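Local atomic coordinates of leucine aminopeptidase (Fimbriiglobus ruber, PDB entry 7D1B), a protein that binds zinc and probably acts as a glutaminyl-peptide cyclotransferase of peptidase family M28, related to the zinc aminopeptidases. Residues A[49-54]-A[322-327]; A[254-259]-A[296-301]. All blocks are in the same frame, centred on the assembly; numbering follows the deposited sequence.

How the interactions relate
Helix on sheet and helix on helix, two levels of packing in one alpha/beta domain, are illustrated here. Interaction 2 is the more deeply buried: helix 253-266 lies on strand 297-300, an outermost strand of the mixed sheet, and branched aliphatic side chains do nearly all the work. Interaction 1 lies nearer the surface, where the start of helix 51-63 meets helix 320-336; a thioether and a proline join the aliphatic groups, while an aspartate caps the helix start from within its own segment. No hydrogen bond crosses either contact. Their centres are 19 Å apart and they do not touch, yet helix 320-336 serves both, since V329 and W333 further along it pack on L259.

Interaction 1 (A[49-54]-A[322-327]); sequences LDPDRA and QMVDVG
M323 opens the contact from helix 320-336 by sending its thioether end against A54, with CE 3.9 Å from A54 CB. In the conformer described, one of two modelled, the chain leaves the backbone with CG anti to the carbonyl carbon (chi1 -66°), runs extended through chi2, and then bends at chi3 (68°), which lays both SD and CE alongside the small methyl of A54. A161 and L162 of helix 153-167 also pack on M323, so the methionine side chain lies between its own helix and two others.

One residue later, V324 supplies the centre of the contact. Its CG2 lies over the turn that starts helix 51-63, 3.7 Å from P51 CA and equally close to P51 CB, the two side chains crossing obliquely. The same methyl also reaches back to L49, where L49 CB lies 3.9 Å from V324 CG2; CG1 of V324 extends this patch along L49. The valine thus straddles the change from loop to helix, a place where the backbone is held by D50. There OD1 of D50 accepts from R53 N at 3.0 Å, met from above the carboxylate plane, and so caps the helix.

G327, a turn further on, completes the surface. Because G327 has no side chain, L49 CD1 can come down onto the helix backbone, 3.7 Å from G327 C and 3.6 Å from V324 O. The leucine side chain also touches N328 and L331, while E165 bonds D50 N and forms a salt bridge with R53, tying helix 153-167 to the same N-terminal turn.

This is helix-helix packing on the outer layer of an alpha/beta fold: an N-capped helix start rests on the C-terminal helix of an M28-type domain, away from the zinc site.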
ATOM      1  N   LEU A  49       9.298  13.223   9.561  1.00 12.64           N
ATOM      2  CA  LEU A  49       9.261  11.774   9.488  1.00 12.65           C
ATOM      3  C   LEU A  49      10.637  11.218   9.821  1.00 12.72           C
ATOM      4  O   LEU A  49      11.664  11.774   9.421  1.00 14.26           O
ATOM      5  CB  LEU A  49       8.832  11.349   8.079  1.00 13.80           C
ATOM      6  CG  LEU A  49       7.549  11.977   7.505  1.00 17.92           C
ATOM      7  CD1 LEU A  49       7.186  11.256   6.207  1.00 19.71           C
ATOM      8  CD2 LEU A  49       6.372  12.000   8.438  1.00 18.90           C
ATOM      9  N   ASP A  50      10.659  10.124  10.572  1.00 13.11           N
ATOM     10  CA  ASP A  50      11.905   9.592  11.090  1.00 13.25           C
ATOM     11  C   ASP A  50      12.334   8.409  10.228  1.00 12.91           C
ATOM     12  O   ASP A  50      11.683   7.352  10.265  1.00 13.57           O
ATOM     13  CB  ASP A  50      11.680   9.175  12.541  1.00 15.30           C
ATOM     14  CG  ASP A  50      12.933   8.676  13.218  1.00 16.76           C
ATOM     15  OD1 ASP A  50      13.813   8.110  12.556  1.00 17.36           O
ATOM     16  OD2 ASP A  50      13.008   8.827  14.446  1.00 20.09           O
ATOM     17  N   PRO A  51      13.396   8.542   9.429  1.00 13.16           N
ATOM     18  CA  PRO A  51      13.756   7.445   8.504  1.00 13.63           C
ATOM     19  C   PRO A  51      14.199   6.180   9.219  1.00 13.97           C
ATOM     20  O   PRO A  51      13.922   5.066   8.750  1.00 14.92           O
ATOM     21  CB  PRO A  51      14.879   8.057   7.655  1.00 14.65           C
ATOM     22  CG  PRO A  51      15.514   9.118   8.585  1.00 14.84           C
ATOM     23  CD  PRO A  51      14.335   9.683   9.363  1.00 14.62           C
ATOM     24  N   ASP A  52      14.897   6.324  10.349  1.00 14.17           N
ATOM     25  CA  ASP A  52      15.351   5.152  11.084  1.00 15.29           C
ATOM     26  C   ASP A  52      14.181   4.424  11.717  1.00 13.77           C
ATOM     27  O   ASP A  52      14.138   3.190  11.724  1.00 14.63           O
ATOM     28  CB  ASP A  52      16.380   5.572  12.128  1.00 18.65           C
ATOM     29  CG  ASP A  52      17.602   6.178  11.498  1.00 25.02           C
ATOM     30  OD1 ASP A  52      18.079   5.624  10.483  1.00 27.35           O
ATOM     31  OD2 ASP A  52      18.058   7.224  11.981  1.00 31.34           O
ATOM     32  N   ARG A  53      13.211   5.173  12.248  1.00 14.11           N
ATOM     33  CA  ARG A  53      12.028   4.549  12.823  1.00 13.52           C
ATOM     34  C   ARG A  53      11.218   3.834  11.748  1.00 13.07           C
ATOM     35  O   ARG A  53      10.722   2.719  11.968  1.00 13.99           O
ATOM     36  CB  ARG A  53      11.210   5.610  13.558  1.00 14.25           C
ATOM     37  CG  ARG A  53      10.036   5.033  14.314  1.00 15.05           C
ATOM     38  CD  ARG A  53       9.419   6.041  15.281  1.00 15.74           C
ATOM     39  NE  ARG A  53       8.943   7.213  14.549  1.00 14.74           N
ATOM     40  CZ  ARG A  53       8.516   8.331  15.118  1.00 15.11           C
ATOM     41  NH1 ARG A  53       8.506   8.434  16.439  1.00 17.10           N
ATOM     42  NH2 ARG A  53       8.107   9.343  14.367  1.00 15.23           N
ATOM     43  N   ALA A  54      11.093   4.447  10.568  1.00 13.33           N
ATOM     44  CA  ALA A  54      10.366   3.803   9.480  1.00 13.62           C
ATOM     45  C   ALA A  54      10.995   2.462   9.111  1.00 13.23           C
ATOM     46  O   ALA A  54      10.285   1.452   8.927  1.00 13.84           O
ATOM     47  CB  ALA A  54      10.315   4.758   8.284  1.00 14.77           C
ATOM     48  N   GLN A 322      14.146   7.103   1.316  1.00 12.04           N
ATOM     49  CA  GLN A 322      13.113   6.876   0.315  1.00 11.53           C
ATOM     50  C   GLN A 322      11.735   6.797   0.963  1.00 11.36           C
ATOM     51  O   GLN A 322      10.758   7.368   0.444  1.00 11.86           O
ATOM     52  CB  GLN A 322      13.441   5.600  -0.455  1.00 12.35           C
ATOM     53  CG  GLN A 322      12.417   5.197  -1.507  1.00 12.12           C
ATOM     54  CD  GLN A 322      12.215   6.225  -2.609  1.00 11.39           C
ATOM     55  OE1 GLN A 322      13.070   7.089  -2.859  1.00 12.50           O
ATOM     56  NE2 GLN A 322      11.080   6.141  -3.288  1.00 12.07           N
ATOM     57  N   MET A 323      11.637   6.126   2.119  1.00 11.59           N
ATOM     58  CA  MET A 323      10.365   6.069   2.828  1.00 12.37           C
ATOM     59  C   MET A 323       9.896   7.462   3.225  1.00 11.66           C
ATOM     60  O   MET A 323       8.721   7.794   3.074  1.00 12.71           O
ATOM     61  CB  MET A 323      10.492   5.181   4.063  1.00 13.32           C
ATOM     62  CG  MET A 323      10.746   3.751   3.718  1.00 14.17           C
ATOM     63  SD  MET A 323      10.605   2.578   5.046  0.62 12.63           S
ATOM     64  CE  MET A 323       8.858   2.577   5.444  1.00 13.49           C
ATOM     65  N   VAL A 324      10.804   8.285   3.759  1.00 12.19           N
ATOM     66  CA  VAL A 324      10.452   9.637   4.188  1.00 12.68           C
ATOM     67  C   VAL A 324       9.993  10.474   3.000  1.00 11.28           C
ATOM     68  O   VAL A 324       9.014  11.228   3.095  1.00 11.77           O
ATOM     69  CB  VAL A 324      11.643  10.288   4.928  1.00 14.80           C
ATOM     70  CG1 VAL A 324      11.460  11.810   5.029  1.00 16.30           C
ATOM     71  CG2 VAL A 324      11.836   9.655   6.308  1.00 16.81           C
ATOM     72  N   ASP A 325      10.695  10.365   1.864  1.00 11.50           N
ATOM     73  CA  ASP A 325      10.297  11.119   0.680  1.00 11.39           C
ATOM     74  C   ASP A 325       8.873  10.764   0.267  1.00 10.87           C
ATOM     75  O   ASP A 325       8.043  11.647   0.004  1.00 11.73           O
ATOM     76  CB  ASP A 325      11.231  10.812  -0.488  1.00 11.59           C
ATOM     77  CG  ASP A 325      12.523  11.578  -0.472  1.00 12.75           C
ATOM     78  OD1 ASP A 325      12.763  12.420   0.412  1.00 15.24           O
ATOM     79  OD2 ASP A 325      13.325  11.304  -1.377  1.00 14.05           O
ATOM     80  N   VAL A 326       8.572   9.462   0.182  1.00 10.82           N
ATOM     81  CA  VAL A 326       7.223   9.060  -0.207  1.00 10.69           C
ATOM     82  C   VAL A 326       6.200   9.513   0.832  1.00 10.21           C
ATOM     83  O   VAL A 326       5.114  10.006   0.478  1.00 11.09           O
ATOM     84  CB  VAL A 326       7.173   7.554  -0.505  1.00 11.33           C
ATOM     85  CG1 VAL A 326       5.742   7.079  -0.739  1.00 12.24           C
ATOM     86  CG2 VAL A 326       8.053   7.239  -1.724  1.00 12.58           C
ATOM     87  N   GLY A 327       6.541   9.404   2.120  1.00 10.94           N
ATOM     88  CA  GLY A 327       5.640   9.888   3.152  1.00 11.60           C
ATOM     89  C   GLY A 327       5.337  11.365   3.033  1.00 10.70           C
ATOM     90  O   GLY A 327       4.186  11.793   3.178  1.00 11.84           O
TER

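Interaction 2 (A[254-259]-A[296-301]); sequences NLVAEL and PAVDVI
Helix 253-266 runs over strand 297-300 with the axes of the two short segments 8.5 Å apart and their directions 46° from parallel, and L255 and V256 come opposite P296 and V298. This is the helix-on-sheet layer of an alpha/beta/alpha fold, as in M28 peptidases; the strand forms one margin of the sheet and pairs with strand 225-232.

V298 receives most of the helix's contact with this strand. Its two methyls divide the work: CG2 faces L255 and V256, while CG1 meets L259 CD1 tip to tip at 4.0 Å in the leucine conformer described, one of two modelled. V256 comes across V298 at about a right angle, the two CG2 methyls 3.6 Å apart. L255 comes at a slant to V298, with CB and CD2 both near its CG2. The same conformer of L259 extends the patch more loosely to V300. V230 of the neighbouring strand and W333 of helix 320-336 flank both leucines, so the apolar surface continues beyond the strand.

Just before the strand the contact turns from side chain to backbone. A first torsion of -152°, some way from fully anti, and an extended chi2 carry CD1 of L255 to within 3.4 Å of P296 O.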
ATOM      1  N   ASN A 254      -5.511  13.476 -12.871  1.00 13.37           N
ATOM      2  CA  ASN A 254      -5.254  14.616 -11.995  1.00 13.72           C
ATOM      3  C   ASN A 254      -4.556  14.210 -10.711  1.00 12.65           C
ATOM      4  O   ASN A 254      -3.792  15.007 -10.148  1.00 13.73           O
ATOM      5  CB  ASN A 254      -6.523  15.407 -11.681  1.00 15.82           C
ATOM      6  CG  ASN A 254      -6.207  16.644 -10.768  0.59 13.89           C
ATOM      7  OD1 ASN A 254      -5.560  17.589 -11.217  0.59 14.61           O
ATOM      8  ND2 ASN A 254      -6.600  16.600  -9.493  0.59 16.54           N
ATOM      9  N   LEU A 255      -4.826  12.996 -10.217  1.00 12.22           N
ATOM     10  CA  LEU A 255      -4.123  12.506  -9.038  1.00 12.36           C
ATOM     11  C   LEU A 255      -2.639  12.335  -9.346  1.00 11.72           C
ATOM     12  O   LEU A 255      -1.786  12.762  -8.561  1.00 12.25           O
ATOM     13  CB  LEU A 255      -4.778  11.202  -8.563  1.00 12.70           C
ATOM     14  CG  LEU A 255      -4.686  10.869  -7.077  1.00 14.82           C
ATOM     15  CD1 LEU A 255      -5.465   9.594  -6.831  1.00 15.05           C
ATOM     16  CD2 LEU A 255      -3.297  10.767  -6.522  1.00 17.30           C
ATOM     17  N   VAL A 256      -2.314  11.721 -10.491  1.00 11.87           N
ATOM     18  CA  VAL A 256      -0.914  11.627 -10.889  1.00 11.62           C
ATOM     19  C   VAL A 256      -0.285  13.015 -10.928  1.00 11.13           C
ATOM     20  O   VAL A 256       0.808  13.245 -10.390  1.00 11.63           O
ATOM     21  CB  VAL A 256      -0.767  10.906 -12.243  1.00 11.81           C
ATOM     22  CG1 VAL A 256       0.690  10.927 -12.685  1.00 12.93           C
ATOM     23  CG2 VAL A 256      -1.257   9.465 -12.165  1.00 13.12           C
ATOM     24  N   ALA A 257      -0.961  13.971 -11.586  1.00 11.36           N
ATOM     25  CA  ALA A 257      -0.389  15.314 -11.687  1.00 11.74           C
ATOM     26  C   ALA A 257      -0.128  15.916 -10.310  1.00 11.51           C
ATOM     27  O   ALA A 257       0.936  16.497 -10.073  1.00 12.12           O
ATOM     28  CB  ALA A 257      -1.309  16.225 -12.504  1.00 12.77           C
ATOM     29  N   GLU A 258      -1.094  15.820  -9.391  1.00 12.01           N
ATOM     30  CA  GLU A 258      -0.905  16.386  -8.053  1.00 11.97           C
ATOM     31  C   GLU A 258       0.244  15.718  -7.324  1.00 11.79           C
ATOM     32  O   GLU A 258       1.062  16.394  -6.694  1.00 12.06           O
ATOM     33  CB  GLU A 258      -2.179  16.256  -7.221  1.00 13.75           C
ATOM     34  CG  GLU A 258      -3.249  17.232  -7.642  1.00 15.20           C
ATOM     35  CD  GLU A 258      -4.478  17.214  -6.761  1.00 16.50           C
ATOM     36  OE1 GLU A 258      -4.599  16.319  -5.894  1.00 16.31           O
ATOM     37  OE2 GLU A 258      -5.332  18.118  -6.929  1.00 19.51           O
ATOM     38  N   LEU A 259       0.308  14.381  -7.373  1.00 11.76           N
ATOM     39  CA  LEU A 259       1.333  13.672  -6.617  1.00 12.36           C
ATOM     40  C   LEU A 259       2.721  14.001  -7.141  1.00 11.19           C
ATOM     41  O   LEU A 259       3.648  14.255  -6.362  1.00 11.92           O
ATOM     42  CB  LEU A 259       1.090  12.183  -6.714  1.00 14.18           C
ATOM     43  CG  LEU A 259       0.048  11.517  -5.876  0.56 13.83           C
ATOM     44  CD1 LEU A 259       0.000  10.078  -6.345  0.56 14.79           C
ATOM     45  CD2 LEU A 259       0.410  11.579  -4.386  0.56 14.59           C
ATOM     46  N   PRO A 296     -10.493   7.315  -8.280  1.00 13.09           N
ATOM     47  CA  PRO A 296      -9.209   7.481  -8.978  1.00 13.04           C
ATOM     48  C   PRO A 296      -8.090   6.958  -8.091  1.00 11.76           C
ATOM     49  O   PRO A 296      -7.982   7.342  -6.924  1.00 12.09           O
ATOM     50  CB  PRO A 296      -9.117   8.994  -9.183  1.00 14.48           C
ATOM     51  CG  PRO A 296     -10.545   9.504  -9.106  1.00 17.06           C
ATOM     52  CD  PRO A 296     -11.219   8.590  -8.114  1.00 14.38           C
ATOM     53  N   ALA A 297      -7.274   6.048  -8.632  1.00 11.60           N
ATOM     54  CA  ALA A 297      -6.301   5.343  -7.805  1.00 11.32           C
ATOM     55  C   ALA A 297      -4.995   5.158  -8.567  1.00 11.65           C
ATOM     56  O   ALA A 297      -4.971   4.639  -9.694  1.00 12.67           O
ATOM     57  CB  ALA A 297      -6.839   3.993  -7.325  1.00 12.10           C
ATOM     58  N   VAL A 298      -3.905   5.572  -7.921  1.00 11.12           N
ATOM     59  CA  VAL A 298      -2.565   5.546  -8.505  1.00 11.91           C
ATOM     60  C   VAL A 298      -1.708   4.548  -7.750  1.00 10.99           C
ATOM     61  O   VAL A 298      -1.700   4.534  -6.515  1.00 12.78           O
ATOM     62  CB  VAL A 298      -1.932   6.950  -8.440  1.00 12.60           C
ATOM     63  CG1 VAL A 298      -0.450   6.917  -8.782  1.00 14.35           C
ATOM     64  CG2 VAL A 298      -2.709   7.903  -9.313  1.00 13.67           C
ATOM     65  N   ASP A 299      -0.933   3.765  -8.502  1.00 11.50           N
ATOM     66  CA  ASP A 299       0.055   2.846  -7.945  1.00 11.42           C
ATOM     67  C   ASP A 299       1.410   3.542  -7.934  1.00 11.64           C
ATOM     68  O   ASP A 299       1.936   3.905  -8.992  1.00 13.94           O
ATOM     69  CB  ASP A 299       0.096   1.576  -8.795  1.00 13.04           C
ATOM     70  CG  ASP A 299       0.750   0.402  -8.099  1.00 13.67           C
ATOM     71  OD1 ASP A 299       1.244   0.527  -6.956  1.00 13.50           O
ATOM     72  OD2 ASP A 299       0.729  -0.690  -8.740  1.00 14.85           O
ATOM     73  N   VAL A 300       1.943   3.761  -6.742  1.00 11.54           N
ATOM     74  CA  VAL A 300       3.269   4.330  -6.535  1.00 11.64           C
ATOM     75  C   VAL A 300       4.187   3.122  -6.373  1.00 11.79           C
ATOM     76  O   VAL A 300       4.183   2.452  -5.330  1.00 12.31           O
ATOM     77  CB  VAL A 300       3.274   5.270  -5.324  1.00 12.02           C
ATOM     78  CG1 VAL A 300       4.706   5.666  -4.965  1.00 14.26           C
ATOM     79  CG2 VAL A 300       2.443   6.498  -5.652  1.00 13.12           C
ATOM     80  N   ILE A 301       4.946   2.826  -7.438  1.00 12.31           N
ATOM     81  CA  ILE A 301       5.601   1.535  -7.607  1.00 12.30           C
ATOM     82  C   ILE A 301       6.831   1.718  -8.480  1.00 11.65           C
ATOM     83  O   ILE A 301       6.832   2.513  -9.423  1.00 12.07           O
ATOM     84  CB  ILE A 301       4.611   0.516  -8.237  1.00 12.79           C
ATOM     85  CG1 ILE A 301       5.246  -0.872  -8.431  1.00 13.84           C
ATOM     86  CG2 ILE A 301       4.020   1.039  -9.561  1.00 14.12           C
ATOM     87  CD1 ILE A 301       4.228  -1.968  -8.728  1.00 15.81           C
TER